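PDB 2V5I: salmonella typhimurium DB7155 bacteriophage DET7 tailspike, which probably binds the O-antigen polysaccharide of the Salmonella host as a trimeric receptor-binding spike and hydrolyses it. Local coordinates for residues S93-W98 and N148-I154; S123-Q129 and G173-A177; T111-A117 and F138-L144; G214-G220 and N242-V248. One frame throughout, in Å; residues are numbered along the deposited sequence. Where two conformers were deposited one is given.

Contact 1 (S93-W98 and N148-I154); sequences SKTTPW and NVKDQHI
The side-chain amide of Q152 meets the backbone of W98 twice: W98 N donates to OE1 of Q152 at 2.9 Å, and NE2 of Q152 donates to W98 O at 2.9 Å. The residues belong to the long insertion (about residues 93–155) that leaves the parallel beta-helix of this P22-type tailspike after strand 85-92 and rejoins it at strand 156-161. Both bonds use a lone pair in the carbonyl plane, and the second, nearly straight (N-H...O 172°), lies almost in the amide plane of Q152. This two-point pairing fixes the rotation of the amide, a task suited to glutamine, which offers a donor and an acceptor at the end of a flexible stem. Beyond CG the stem runs extended (chi2 -173°), carrying the amide from the turn after helix 147-150 across to the other segment.

The indole of W98 meets OE1 at its edge, near the ring plane, while V149 reaches it obliquely, CG2 of V149 standing 4.3 Å from the centroid of the five-membered ring of W98 in an off-centre CH-pi contact. Branching at CB puts that methyl beside the ring directly.

At the other end I154, in the conformer given, spreads its branches over the loop. CD1 packs on CB of T95 at 3.9 Å, CG1 faces the ring of P97, and CG2 meets CB of S93 at 3.5 Å. T95 itself is tied through OG1 to D72. S93 turns its hydroxyl back onto its own loop, where OG of S93 donates to T95 O at 2.8 Å.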
loop_
_atom_site.group_PDB
_atom_site.type_symbol
_atom_site.label_atom_id
_atom_site.label_comp_id
_atom_site.label_asym_id
_atom_site.label_seq_id
_atom_site.Cartn_x
_atom_site.Cartn_y
_atom_site.Cartn_z
ATOM N N SER A 93 -8.685 35.773 -10.345
ATOM C CA SER A 93 -9.191 36.974 -9.699
ATOM C C SER A 93 -8.786 38.179 -10.478
ATOM O O SER A 93 -7.735 38.182 -11.113
ATOM C CB SER A 93 -8.734 37.104 -8.244
ATOM O OG SER A 93 -7.298 37.209 -8.147
ATOM N N LYS A 94 -9.602 39.210 -10.366
ATOM C CA LYS A 94 -9.278 40.524 -10.909
ATOM C C LYS A 94 -8.230 41.221 -10.039
ATOM O O LYS A 94 -7.231 41.790 -10.537
ATOM C CB LYS A 94 -10.609 41.299 -10.965
ATOM C CG LYS A 94 -10.507 42.658 -11.480
ATOM C CD LYS A 94 -11.856 43.239 -11.877
ATOM C CE LYS A 94 -12.730 43.566 -10.742
ATOM N NZ LYS A 94 -14.005 44.166 -11.298
ATOM N N THR A 95 -8.471 41.215 -8.737
ATOM C CA THR A 95 -7.618 41.891 -7.782
ATOM C C THR A 95 -6.399 41.019 -7.467
ATOM O O THR A 95 -6.505 39.775 -7.361
ATOM C CB THR A 95 -8.396 42.204 -6.500
ATOM O OG1 THR A 95 -9.509 43.094 -6.776
ATOM C CG2 THR A 95 -7.477 42.872 -5.495
ATOM N N THR A 96 -5.260 41.654 -7.227
ATOM C CA THR A 96 -4.060 40.940 -6.780
ATOM C C THR A 96 -4.020 41.183 -5.250
ATOM O O THR A 96 -3.789 42.314 -4.811
ATOM C CB THR A 96 -2.792 41.488 -7.444
ATOM O OG1 THR A 96 -2.818 41.219 -8.860
ATOM C CG2 THR A 96 -1.552 40.878 -6.884
ATOM N N PRO A 97 -4.333 40.165 -4.455
ATOM C CA PRO A 97 -4.493 40.364 -3.019
ATOM C C PRO A 97 -3.155 40.453 -2.263
ATOM O O PRO A 97 -2.109 40.040 -2.773
ATOM C CB PRO A 97 -5.238 39.075 -2.602
ATOM C CG PRO A 97 -4.822 38.115 -3.576
ATOM C CD PRO A 97 -4.555 38.767 -4.843
ATOM N N TRP A 98 -3.171 40.969 -1.021
ATOM C CA TRP A 98 -2.055 40.871 -0.106
ATOM C C TRP A 98 -2.053 39.440 0.463
ATOM O O TRP A 98 -3.068 38.955 0.968
ATOM C CB TRP A 98 -2.189 41.825 1.050
ATOM C CG TRP A 98 -2.066 43.265 0.622
ATOM C CD1 TRP A 98 -3.072 44.099 0.338
ATOM C CD2 TRP A 98 -0.855 43.982 0.429
ATOM N NE1 TRP A 98 -2.563 45.362 -0.033
ATOM C CE2 TRP A 98 -1.207 45.296 0.004
ATOM C CE3 TRP A 98 0.481 43.662 0.550
ATOM C CZ2 TRP A 98 -0.262 46.263 -0.283
ATOM C CZ3 TRP A 98 1.446 44.659 0.240
ATOM C CH2 TRP A 98 1.057 45.922 -0.165
ATOM N N ASN A 148 -7.396 46.521 6.455
ATOM C CA ASN A 148 -7.809 46.211 5.073
ATOM C C ASN A 148 -7.275 44.850 4.591
ATOM O O ASN A 148 -7.867 44.260 3.701
ATOM C CB ASN A 148 -7.365 47.302 4.107
ATOM C CG ASN A 148 -5.885 47.424 4.028
ATOM O OD1 ASN A 148 -5.245 47.779 5.015
ATOM N ND2 ASN A 148 -5.310 47.107 2.844
ATOM N N VAL A 149 -6.126 44.431 5.103
ATOM C CA VAL A 149 -5.584 43.094 4.767
ATOM C C VAL A 149 -6.439 42.078 5.444
ATOM O O VAL A 149 -6.859 41.085 4.855
ATOM C CB VAL A 149 -4.121 42.973 5.152
ATOM C CG1 VAL A 149 -3.599 41.530 5.110
ATOM C CG2 VAL A 149 -3.281 43.893 4.303
ATOM N N LYS A 150 -6.741 42.328 6.712
ATOM C CA LYS A 150 -7.596 41.390 7.450
ATOM C C LYS A 150 -9.014 41.257 6.898
ATOM O O LYS A 150 -9.641 40.197 7.025
ATOM C CB LYS A 150 -7.564 41.806 8.972
ATOM C CG LYS A 150 -6.161 41.701 9.535
ATOM C CD LYS A 150 -6.028 41.823 11.098
ATOM C CE LYS A 150 -6.108 43.238 11.546
ATOM N NZ LYS A 150 -5.881 43.368 13.024
ATOM N N ASP A 151 -9.531 42.279 6.233
ATOM C CA ASP A 151 -10.893 42.276 5.698
ATOM C C ASP A 151 -10.988 41.705 4.258
ATOM O O ASP A 151 -12.087 41.529 3.721
ATOM C CB ASP A 151 -11.450 43.699 5.689
ATOM C CG ASP A 151 -11.755 44.229 7.083
ATOM O OD1 ASP A 151 -11.738 43.451 8.065
ATOM O OD2 ASP A 151 -12.029 45.446 7.171
ATOM N N GLN A 152 -9.854 41.401 3.638
ATOM C CA GLN A 152 -9.852 40.888 2.238
ATOM C C GLN A 152 -10.628 39.625 2.102
ATOM O O GLN A 152 -10.614 38.797 3.006
ATOM C CB GLN A 152 -8.424 40.513 1.818
ATOM C CG GLN A 152 -7.504 41.617 1.695
ATOM C CD GLN A 152 -6.183 41.106 1.113
ATOM O OE1 GLN A 152 -5.732 41.607 0.084
ATOM N NE2 GLN A 152 -5.600 40.079 1.749
ATOM N N HIS A 153 -11.225 39.400 0.931
ATOM C CA HIS A 153 -11.851 38.123 0.658
ATOM C C HIS A 153 -11.892 37.867 -0.849
ATOM O O HIS A 153 -12.953 37.751 -1.456
ATOM C CB HIS A 153 -13.252 38.017 1.289
ATOM C CG HIS A 153 -14.180 39.120 0.902
ATOM N ND1 HIS A 153 -14.279 40.296 1.619
ATOM C CD2 HIS A 153 -15.052 39.237 -0.130
ATOM C CE1 HIS A 153 -15.173 41.088 1.047
ATOM N NE2 HIS A 153 -15.638 40.477 -0.028
ATOM N N ILE A 154 -10.714 37.831 -1.450
ATOM C CA ILE A 154 -10.568 37.689 -2.917
ATOM C C ILE A 154 -10.567 36.215 -3.375
ATOM O O ILE A 154 -9.717 35.399 -2.971
ATOM C CB ILE A 154 -9.281 38.374 -3.433
ATOM C CG1 ILE A 154 -9.306 39.870 -3.099
ATOM C CG2 ILE A 154 -9.138 38.186 -4.919
ATOM C CD1 ILE A 154 -10.521 40.604 -3.639
#

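Contact 2 (S123-Q129 and G173-A177); sequences SKIEGYQ and GLMAA
An ST turn shapes the loop that the insertion folds against a corner of the parallel beta-helix: OG of S123 accepts from I125 N at 3.1 Å and, weakly, from E126 N. Serine suits the place because its short hydroxyl reaches the N-H groups that follow it in the chain. The corner lies at L174 and M175, between strands 172-173 and 176-181, and M175 takes up left-handed helical backbone angles (52/52) there.

M175 fills the bend of the loop. Its chi1 of -60° sets CG of M175 against CG of K124 at 3.9 Å, and a bend at chi2 then turns SD toward Q129 and CE to S123 O, 3.7 Å away. The flexible thioether can follow such a curved surface, where the carbonyls of K124 and G127 also approach its methyl. Of its side chain K124 lends the aliphatic stem, while the ammonium group leads away to E92 and to S93 O; its carbonyl O lies against M175 and L174. The carbonyl oxygens of K124 and E126 are buried without a polar partner.

L174 runs alongside I125 in the same direction, with CD2 of L174 3.9 Å from CG2 of I125. Q129 has its amide held by I154 O, and NE2 of Q129 lies 3.8 Å from SD of M175.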
loop_
_atom_site.group_PDB
_atom_site.type_symbol
_atom_site.label_atom_id
_atom_site.label_comp_id
_atom_site.label_asym_id
_atom_site.label_seq_id
_atom_site.Cartn_x
_atom_site.Cartn_y
_atom_site.Cartn_z
ATOM N N SER A 123 0.330 39.267 -4.434
ATOM C CA SER A 123 0.581 38.223 -5.383
ATOM C C SER A 123 -0.715 37.474 -5.682
ATOM O O SER A 123 -1.525 37.253 -4.786
ATOM C CB SER A 123 1.582 37.186 -4.848
ATOM O OG SER A 123 1.831 36.153 -5.810
ATOM N N LYS A 124 -0.854 37.069 -6.943
ATOM C CA LYS A 124 -1.951 36.243 -7.373
ATOM C C LYS A 124 -1.503 34.787 -7.540
ATOM O O LYS A 124 -2.334 33.898 -7.785
ATOM C CB LYS A 124 -2.466 36.738 -8.744
ATOM C CG LYS A 124 -3.904 36.988 -8.802
ATOM C CD LYS A 124 -4.343 37.354 -10.267
ATOM C CE LYS A 124 -4.527 38.806 -10.507
ATOM N NZ LYS A 124 -5.208 39.012 -11.862
ATOM N N ILE A 125 -0.211 34.542 -7.420
ATOM C CA ILE A 125 0.341 33.221 -7.829
ATOM C C ILE A 125 0.861 32.325 -6.716
ATOM O O ILE A 125 1.016 31.115 -6.937
ATOM C CB ILE A 125 1.435 33.347 -8.913
ATOM C CG1 ILE A 125 2.667 34.007 -8.348
ATOM C CG2 ILE A 125 0.892 34.104 -10.106
ATOM C CD1 ILE A 125 3.914 33.741 -9.136
ATOM N N GLU A 126 1.084 32.859 -5.518
ATOM C CA GLU A 126 1.544 32.031 -4.414
ATOM C C GLU A 126 1.252 32.729 -3.094
ATOM O O GLU A 126 0.919 33.923 -3.057
ATOM C CB GLU A 126 3.025 31.763 -4.511
ATOM C CG GLU A 126 3.891 32.983 -4.443
ATOM C CD GLU A 126 5.382 32.700 -4.773
ATOM O OE1 GLU A 126 5.779 31.562 -5.073
ATOM O OE2 GLU A 126 6.180 33.650 -4.695
ATOM N N GLY A 127 1.366 31.986 -2.019
ATOM C CA GLY A 127 0.955 32.465 -0.701
ATOM C C GLY A 127 -0.542 32.492 -0.548
ATOM O O GLY A 127 -1.282 32.047 -1.428
ATOM N N TYR A 128 -1.003 32.931 0.617
ATOM C CA TYR A 128 -2.452 33.041 0.815
ATOM C C TYR A 128 -2.837 34.251 1.672
ATOM O O TYR A 128 -2.044 34.774 2.474
ATOM C CB TYR A 128 -3.022 31.740 1.430
ATOM C CG TYR A 128 -2.536 31.429 2.838
ATOM C CD1 TYR A 128 -1.275 30.784 3.053
ATOM C CD2 TYR A 128 -3.244 31.812 3.962
ATOM C CE1 TYR A 128 -0.844 30.477 4.320
ATOM C CE2 TYR A 128 -2.779 31.543 5.228
ATOM C CZ TYR A 128 -1.565 30.884 5.430
ATOM O OH TYR A 128 -1.096 30.581 6.698
ATOM N N GLN A 129 -4.073 34.677 1.469
ATOM C CA GLN A 129 -4.664 35.773 2.247
ATOM C C GLN A 129 -4.920 35.343 3.686
ATOM O O GLN A 129 -5.595 34.339 3.919
ATOM C CB GLN A 129 -5.972 36.217 1.637
ATOM C CG GLN A 129 -5.863 36.795 0.223
ATOM C CD GLN A 129 -7.188 36.774 -0.493
ATOM O OE1 GLN A 129 -8.067 37.566 -0.204
ATOM N NE2 GLN A 129 -7.330 35.856 -1.472
ATOM N N GLY A 173 -6.553 27.728 -12.266
ATOM C CA GLY A 173 -6.847 29.074 -11.772
ATOM C C GLY A 173 -5.786 29.726 -10.948
ATOM O O GLY A 173 -4.734 29.117 -10.623
ATOM N N LEU A 174 -6.036 31.026 -10.702
ATOM C CA LEU A 174 -5.227 31.879 -9.837
ATOM C C LEU A 174 -6.149 32.608 -8.888
ATOM O O LEU A 174 -7.016 33.382 -9.315
ATOM C CB LEU A 174 -4.482 32.930 -10.689
ATOM C CG LEU A 174 -3.359 32.388 -11.602
ATOM C CD1 LEU A 174 -2.809 33.505 -12.488
ATOM C CD2 LEU A 174 -2.251 31.834 -10.822
ATOM N N MET A 175 -5.972 32.390 -7.588
ATOM C CA MET A 175 -6.888 32.826 -6.551
ATOM C C MET A 175 -8.302 32.374 -6.857
ATOM O O MET A 175 -9.244 33.168 -6.792
ATOM C CB MET A 175 -6.798 34.372 -6.338
ATOM C CG MET A 175 -5.372 34.747 -5.923
ATOM S SD MET A 175 -5.100 34.363 -4.164
ATOM C CE MET A 175 -3.355 34.169 -4.067
ATOM N N ALA A 176 -8.440 31.054 -7.130
ATOM C CA ALA A 176 -9.652 30.470 -7.679
ATOM C C ALA A 176 -10.388 29.597 -6.676
ATOM O O ALA A 176 -9.800 29.108 -5.722
ATOM C CB ALA A 176 -9.295 29.606 -8.900
ATOM N N ALA A 177 -11.702 29.490 -6.880
ATOM C CA ALA A 177 -12.526 28.483 -6.186
ATOM C C ALA A 177 -13.552 27.860 -7.120
ATOM O O ALA A 177 -14.070 28.511 -7.976
ATOM C CB ALA A 177 -13.222 29.092 -5.021
#

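Contact 3 (T111-A117 and F138-L144); sequences TDAALVA and FPGLEAL
The ring of F138 is overlapped on one face by V116, whose CG2 stands 4.2 Å from the ring centroid of F138 in a CH-pi contact, 26° off the normal. With CG1 anti to the backbone N (chi1 172°), V116 sends CG2 over the phenyl and leaves CG1 for L141. At the edge of the ring, in its plane, T111 O lies 3.6 Å from CD1 of F138.

A113 is small enough to let the chains come close: its CB sits 3.3 Å from P139 O, against the type II turn F138-L141. G140 takes the third position of that turn at positive phi (106°), the usual place for glycine in a type II turn, and sits close to CB of A113. A water bridges A113 and P139, accepting from A113 N at 2.8 Å and donating to P139 O.

One turn further on, A117 receives two leucines: its CB is 3.8 Å from CD1 of L141 and equally 3.8 Å from CD1 of L144. The helix itself starts at the N-cap D112, whose OD2 accepts from L115 N at 3.1 Å. Alanines facing leucines let short helices pack closely, here joining helix 113-117 to the short, weakly bonded helical turn about 141-144 within the insertion that projects from the tailspike's beta-helix.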
loop_
_atom_site.group_PDB
_atom_site.type_symbol
_atom_site.label_atom_id
_atom_site.label_comp_id
_atom_site.label_asym_id
_atom_site.label_seq_id
_atom_site.Cartn_x
_atom_site.Cartn_y
_atom_site.Cartn_z
ATOM N N THR A 111 7.527 30.360 11.533
ATOM C CA THR A 111 6.479 30.308 12.565
ATOM C C THR A 111 6.374 31.567 13.436
ATOM O O THR A 111 5.346 31.775 14.079
ATOM C CB THR A 111 6.662 29.078 13.480
ATOM O OG1 THR A 111 7.934 29.173 14.132
ATOM C CG2 THR A 111 6.582 27.789 12.648
ATOM N N ASP A 112 7.414 32.395 13.416
ATOM C CA ASP A 112 7.440 33.614 14.225
ATOM C C ASP A 112 6.579 34.697 13.578
ATOM O O ASP A 112 6.776 35.029 12.399
ATOM C CB ASP A 112 8.856 34.114 14.360
ATOM C CG ASP A 112 8.927 35.423 15.109
ATOM O OD1 ASP A 112 8.907 35.380 16.366
ATOM O OD2 ASP A 112 8.980 36.498 14.452
ATOM N N ALA A 113 5.633 35.230 14.340
ATOM C CA ALA A 113 4.636 36.202 13.827
ATOM C C ALA A 113 5.279 37.375 13.102
ATOM O O ALA A 113 4.811 37.751 12.029
ATOM C CB ALA A 113 3.775 36.728 14.940
ATOM N N ALA A 114 6.352 37.951 13.654
ATOM C CA ALA A 114 6.963 39.102 13.011
ATOM C C ALA A 114 7.615 38.732 11.675
ATOM O O ALA A 114 7.552 39.498 10.707
ATOM C CB ALA A 114 7.975 39.770 13.942
ATOM N N LEU A 115 8.218 37.543 11.622
ATOM C CA LEU A 115 8.818 37.061 10.395
ATOM C C LEU A 115 7.752 36.730 9.326
ATOM O O LEU A 115 7.972 36.966 8.126
ATOM C CB LEU A 115 9.734 35.860 10.658
ATOM C CG LEU A 115 11.004 36.192 11.471
ATOM C CD1 LEU A 115 11.790 34.955 11.658
ATOM C CD2 LEU A 115 11.835 37.259 10.801
ATOM N N VAL A 116 6.632 36.168 9.760
ATOM C CA VAL A 116 5.501 35.898 8.843
ATOM C C VAL A 116 4.915 37.221 8.315
ATOM O O VAL A 116 4.691 37.373 7.120
ATOM C CB VAL A 116 4.410 35.053 9.523
ATOM C CG1 VAL A 116 3.164 34.942 8.652
ATOM C CG2 VAL A 116 4.968 33.662 9.872
ATOM N N ALA A 117 4.719 38.193 9.218
ATOM C CA ALA A 117 4.250 39.521 8.810
ATOM C C ALA A 117 5.136 40.182 7.786
ATOM O O ALA A 117 4.636 40.871 6.875
ATOM C CB ALA A 117 4.103 40.419 10.035
ATOM N N PHE A 138 -0.259 31.726 14.239
ATOM C CA PHE A 138 0.921 32.566 14.367
ATOM C C PHE A 138 0.571 33.651 15.418
ATOM O O PHE A 138 0.176 34.778 15.080
ATOM C CB PHE A 138 1.299 33.217 13.023
ATOM C CG PHE A 138 1.469 32.222 11.876
ATOM C CD1 PHE A 138 2.564 31.374 11.812
ATOM C CD2 PHE A 138 0.516 32.144 10.882
ATOM C CE1 PHE A 138 2.724 30.451 10.755
ATOM C CE2 PHE A 138 0.680 31.216 9.818
ATOM C CZ PHE A 138 1.784 30.391 9.771
ATOM N N PRO A 139 0.593 33.278 16.706
ATOM C CA PRO A 139 0.181 34.281 17.705
ATOM C C PRO A 139 1.013 35.551 17.652
ATOM O O PRO A 139 2.248 35.512 17.659
ATOM C CB PRO A 139 0.389 33.574 19.043
ATOM C CG PRO A 139 0.583 32.129 18.727
ATOM C CD PRO A 139 0.878 31.961 17.293
ATOM N N GLY A 140 0.292 36.670 17.609
ATOM C CA GLY A 140 0.843 38.011 17.470
ATOM C C GLY A 140 0.638 38.608 16.087
ATOM O O GLY A 140 0.839 39.814 15.883
ATOM N N LEU A 141 0.329 37.753 15.109
ATOM C CA LEU A 141 0.251 38.215 13.724
ATOM C C LEU A 141 -0.899 39.203 13.528
ATOM O O LEU A 141 -0.777 40.164 12.739
ATOM C CB LEU A 141 0.104 37.004 12.773
ATOM C CG LEU A 141 -0.002 37.359 11.301
ATOM C CD1 LEU A 141 1.260 38.033 10.753
ATOM C CD2 LEU A 141 -0.387 36.098 10.495
ATOM N N GLU A 142 -2.007 38.971 14.222
ATOM C CA GLU A 142 -3.203 39.740 14.046
ATOM C C GLU A 142 -2.906 41.257 14.275
ATOM O O GLU A 142 -3.372 42.125 13.511
ATOM C CB GLU A 142 -4.297 39.253 14.995
ATOM C CG GLU A 142 -5.627 39.941 14.783
ATOM C CD GLU A 142 -6.748 39.460 15.686
ATOM O OE1 GLU A 142 -6.475 38.733 16.661
ATOM O OE2 GLU A 142 -7.924 39.765 15.395
ATOM N N ALA A 143 -2.137 41.552 15.326
ATOM C CA ALA A 143 -1.767 42.946 15.631
ATOM C C ALA A 143 -0.806 43.571 14.637
ATOM O O ALA A 143 -0.673 44.803 14.609
ATOM C CB ALA A 143 -1.164 43.027 17.023
ATOM N N LEU A 144 -0.110 42.762 13.830
ATOM C CA LEU A 144 0.901 43.270 12.912
ATOM C C LEU A 144 0.394 43.608 11.514
ATOM O O LEU A 144 1.141 44.187 10.712
ATOM C CB LEU A 144 2.009 42.246 12.769
ATOM C CG LEU A 144 2.808 42.049 14.056
ATOM C CD1 LEU A 144 3.878 41.007 13.828
ATOM C CD2 LEU A 144 3.437 43.377 14.520
HETATM O O HOH W 1 4.868 34.321 16.913
#

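Contact 4 (G214-G220 and N242-V248); sequences GNYVIGG and NGGVIGV
Chi1 of -69° sets CG of Y216 anti to its carbonyl carbon and lays the phenol across the start of the neighbouring strand, while chi1 of -167° swings CG of N242 anti to its backbone N and brings OD1 to the phenol's hydroxyl. OH of Y216 donates to OD1 of N242 at 2.7 Å, in the carbonyl plane on a lone pair. Tyrosine has the length to span this distance. The chain beneath it is bare: CA of G243 lies over one face of the ring, 3.8 Å from the Y216 centroid, in a CH-pi contact. CD1 of I246 approaches the ring obliquely, 3.9 Å from CE2 of Y216.

The strands 216-218 and 244-246 run parallel, 9° apart, as successive rungs of a right-handed beta-helix. Y216, V217 and I218 pair with G244, V245 and I246. G244 N donates to N215 O, V217 N to G244 O, I246 N to V217 O, and G219 N to I246 O at 2.9 Å. Beta-branched V217 and V245 point to one face; V217 also meets V248, CG1 of V217 being 3.7 Å from CG2 of V248. Past the strands, G219, G220 and G247 take positive phi angles that suit glycine, and a water donates to both G220 O and G247 O.

Strand 187-196 flanks the pair on the 214-220 side and strand 276-278 on the other. Inside the coil V217 and V245 pack on strand 230-233, while Y216 and N242 touch R221 of the second subunit.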
loop_
_atom_site.group_PDB
_atom_site.type_symbol
_atom_site.label_atom_id
_atom_site.label_comp_id
_atom_site.label_asym_id
_atom_site.label_seq_id
_atom_site.Cartn_x
_atom_site.Cartn_y
_atom_site.Cartn_z
ATOM N N GLY A 214 -22.469 11.148 -4.355
ATOM C CA GLY A 214 -21.838 10.906 -5.630
ATOM C C GLY A 214 -20.873 12.021 -6.067
ATOM O O GLY A 214 -20.440 12.048 -7.234
ATOM N N ASN A 215 -20.528 12.913 -5.140
ATOM C CA ASN A 215 -19.664 14.048 -5.491
ATOM C C ASN A 215 -18.210 13.709 -5.164
ATOM O O ASN A 215 -17.908 13.276 -4.032
ATOM C CB ASN A 215 -20.070 15.298 -4.654
ATOM C CG ASN A 215 -21.470 15.819 -5.012
ATOM O OD1 ASN A 215 -21.885 15.746 -6.170
ATOM N ND2 ASN A 215 -22.194 16.327 -4.027
ATOM N N TYR A 216 -17.341 13.898 -6.169
ATOM C CA TYR A 216 -15.945 13.512 -6.046
ATOM C C TYR A 216 -14.985 14.521 -6.595
ATOM O O TYR A 216 -15.320 15.278 -7.520
ATOM C CB TYR A 216 -15.641 12.273 -6.906
ATOM C CG TYR A 216 -16.220 10.956 -6.518
ATOM C CD1 TYR A 216 -17.486 10.617 -6.935
ATOM C CD2 TYR A 216 -15.503 10.092 -5.738
ATOM C CE1 TYR A 216 -18.050 9.335 -6.599
ATOM C CE2 TYR A 216 -16.063 8.809 -5.371
ATOM C CZ TYR A 216 -17.332 8.491 -5.829
ATOM O OH TYR A 216 -17.850 7.227 -5.488
ATOM N N VAL A 217 -13.736 14.422 -6.094
ATOM C CA VAL A 217 -12.536 15.014 -6.690
ATOM C C VAL A 217 -11.635 13.817 -6.984
ATOM O O VAL A 217 -11.387 12.986 -6.106
ATOM C CB VAL A 217 -11.833 16.069 -5.790
ATOM C CG1 VAL A 217 -10.730 16.707 -6.572
ATOM C CG2 VAL A 217 -12.888 17.116 -5.295
ATOM N N ILE A 218 -11.322 13.636 -8.283
ATOM C CA ILE A 218 -10.551 12.481 -8.771
ATOM C C ILE A 218 -9.304 12.985 -9.531
ATOM O O ILE A 218 -9.440 13.698 -10.525
ATOM C CB ILE A 218 -11.351 11.498 -9.573
ATOM C CG1 ILE A 218 -12.589 11.055 -8.784
ATOM C CG2 ILE A 218 -10.519 10.247 -9.858
ATOM C CD1 ILE A 218 -13.569 10.223 -9.675
ATOM N N GLY A 219 -8.138 12.621 -9.065
ATOM C CA GLY A 219 -6.906 12.996 -9.699
ATOM C C GLY A 219 -6.533 14.467 -9.554
ATOM O O GLY A 219 -7.279 15.256 -8.969
ATOM N N GLY A 220 -5.348 14.782 -10.011
ATOM C CA GLY A 220 -4.939 16.174 -10.114
ATOM C C GLY A 220 -4.473 16.760 -8.782
ATOM O O GLY A 220 -4.149 16.022 -7.864
ATOM N N ASN A 242 -20.278 6.305 -1.919
ATOM C CA ASN A 242 -20.254 6.947 -3.232
ATOM C C ASN A 242 -20.018 8.445 -3.107
ATOM O O ASN A 242 -20.926 9.224 -3.087
ATOM C CB ASN A 242 -21.566 6.675 -3.967
ATOM C CG ASN A 242 -21.531 7.014 -5.442
ATOM O OD1 ASN A 242 -20.497 7.330 -6.049
ATOM N ND2 ASN A 242 -22.696 6.921 -6.030
ATOM N N GLY A 243 -18.783 8.812 -2.896
ATOM C CA GLY A 243 -18.377 10.225 -2.786
ATOM C C GLY A 243 -16.977 10.303 -2.193
ATOM O O GLY A 243 -16.516 9.349 -1.590
ATOM N N GLY A 244 -16.331 11.460 -2.322
ATOM C CA GLY A 244 -15.009 11.697 -1.696
ATOM C C GLY A 244 -13.927 12.100 -2.623
ATOM O O GLY A 244 -14.160 12.834 -3.603
ATOM N N VAL A 245 -12.726 11.645 -2.290
ATOM C CA VAL A 245 -11.452 12.060 -2.915
ATOM C C VAL A 245 -10.654 10.810 -3.253
ATOM O O VAL A 245 -10.478 9.933 -2.376
ATOM C CB VAL A 245 -10.682 12.932 -1.900
ATOM C CG1 VAL A 245 -9.374 13.366 -2.461
ATOM C CG2 VAL A 245 -11.538 14.145 -1.513
ATOM N N ILE A 246 -10.264 10.663 -4.536
ATOM C CA ILE A 246 -9.419 9.537 -4.980
ATOM C C ILE A 246 -8.307 10.088 -5.873
ATOM O O ILE A 246 -8.570 10.718 -6.878
ATOM C CB ILE A 246 -10.230 8.500 -5.795
ATOM C CG1 ILE A 246 -11.464 8.017 -5.038
ATOM C CG2 ILE A 246 -9.372 7.274 -6.071
ATOM C CD1 ILE A 246 -12.470 7.293 -5.944
ATOM N N GLY A 247 -7.061 9.854 -5.492
ATOM C CA GLY A 247 -5.952 10.233 -6.350
ATOM C C GLY A 247 -5.580 11.701 -6.433
ATOM O O GLY A 247 -4.982 12.135 -7.435
ATOM N N VAL A 248 -5.874 12.466 -5.377
ATOM C CA VAL A 248 -5.672 13.934 -5.431
ATOM C C VAL A 248 -4.476 14.357 -4.565
ATOM O O VAL A 248 -4.246 13.785 -3.515
ATOM C CB VAL A 248 -6.942 14.658 -4.894
ATOM C CG1 VAL A 248 -6.845 16.151 -5.028
ATOM C CG2 VAL A 248 -8.193 14.160 -5.615
HETATM O O HOH W 2 -2.304 13.886 -7.592
#

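Contacts 1, 2 and 3 all involve the insertion that leaves the beta-helix after strand 85-92, whereas contact 4 is part of the beta-helix itself, its centre about 30 Å from that of contact 1. Contacts 1 and 2 adjoin and share polar links, but contact 2 joins the insertion to a beta-helix corner, while contact 3 lies wholly within the insertion. Contact 3 is nested within the loop closed by contact 1, and K150 NZ reaches E142 O between them. Chemistry follows place. Partly buried contacts 1 to 3 rely on side chains, through amide pairing, thioether packing and alanine-leucine packing respectively, while buried contact 4 rests chiefly on regular backbone bonding between rungs.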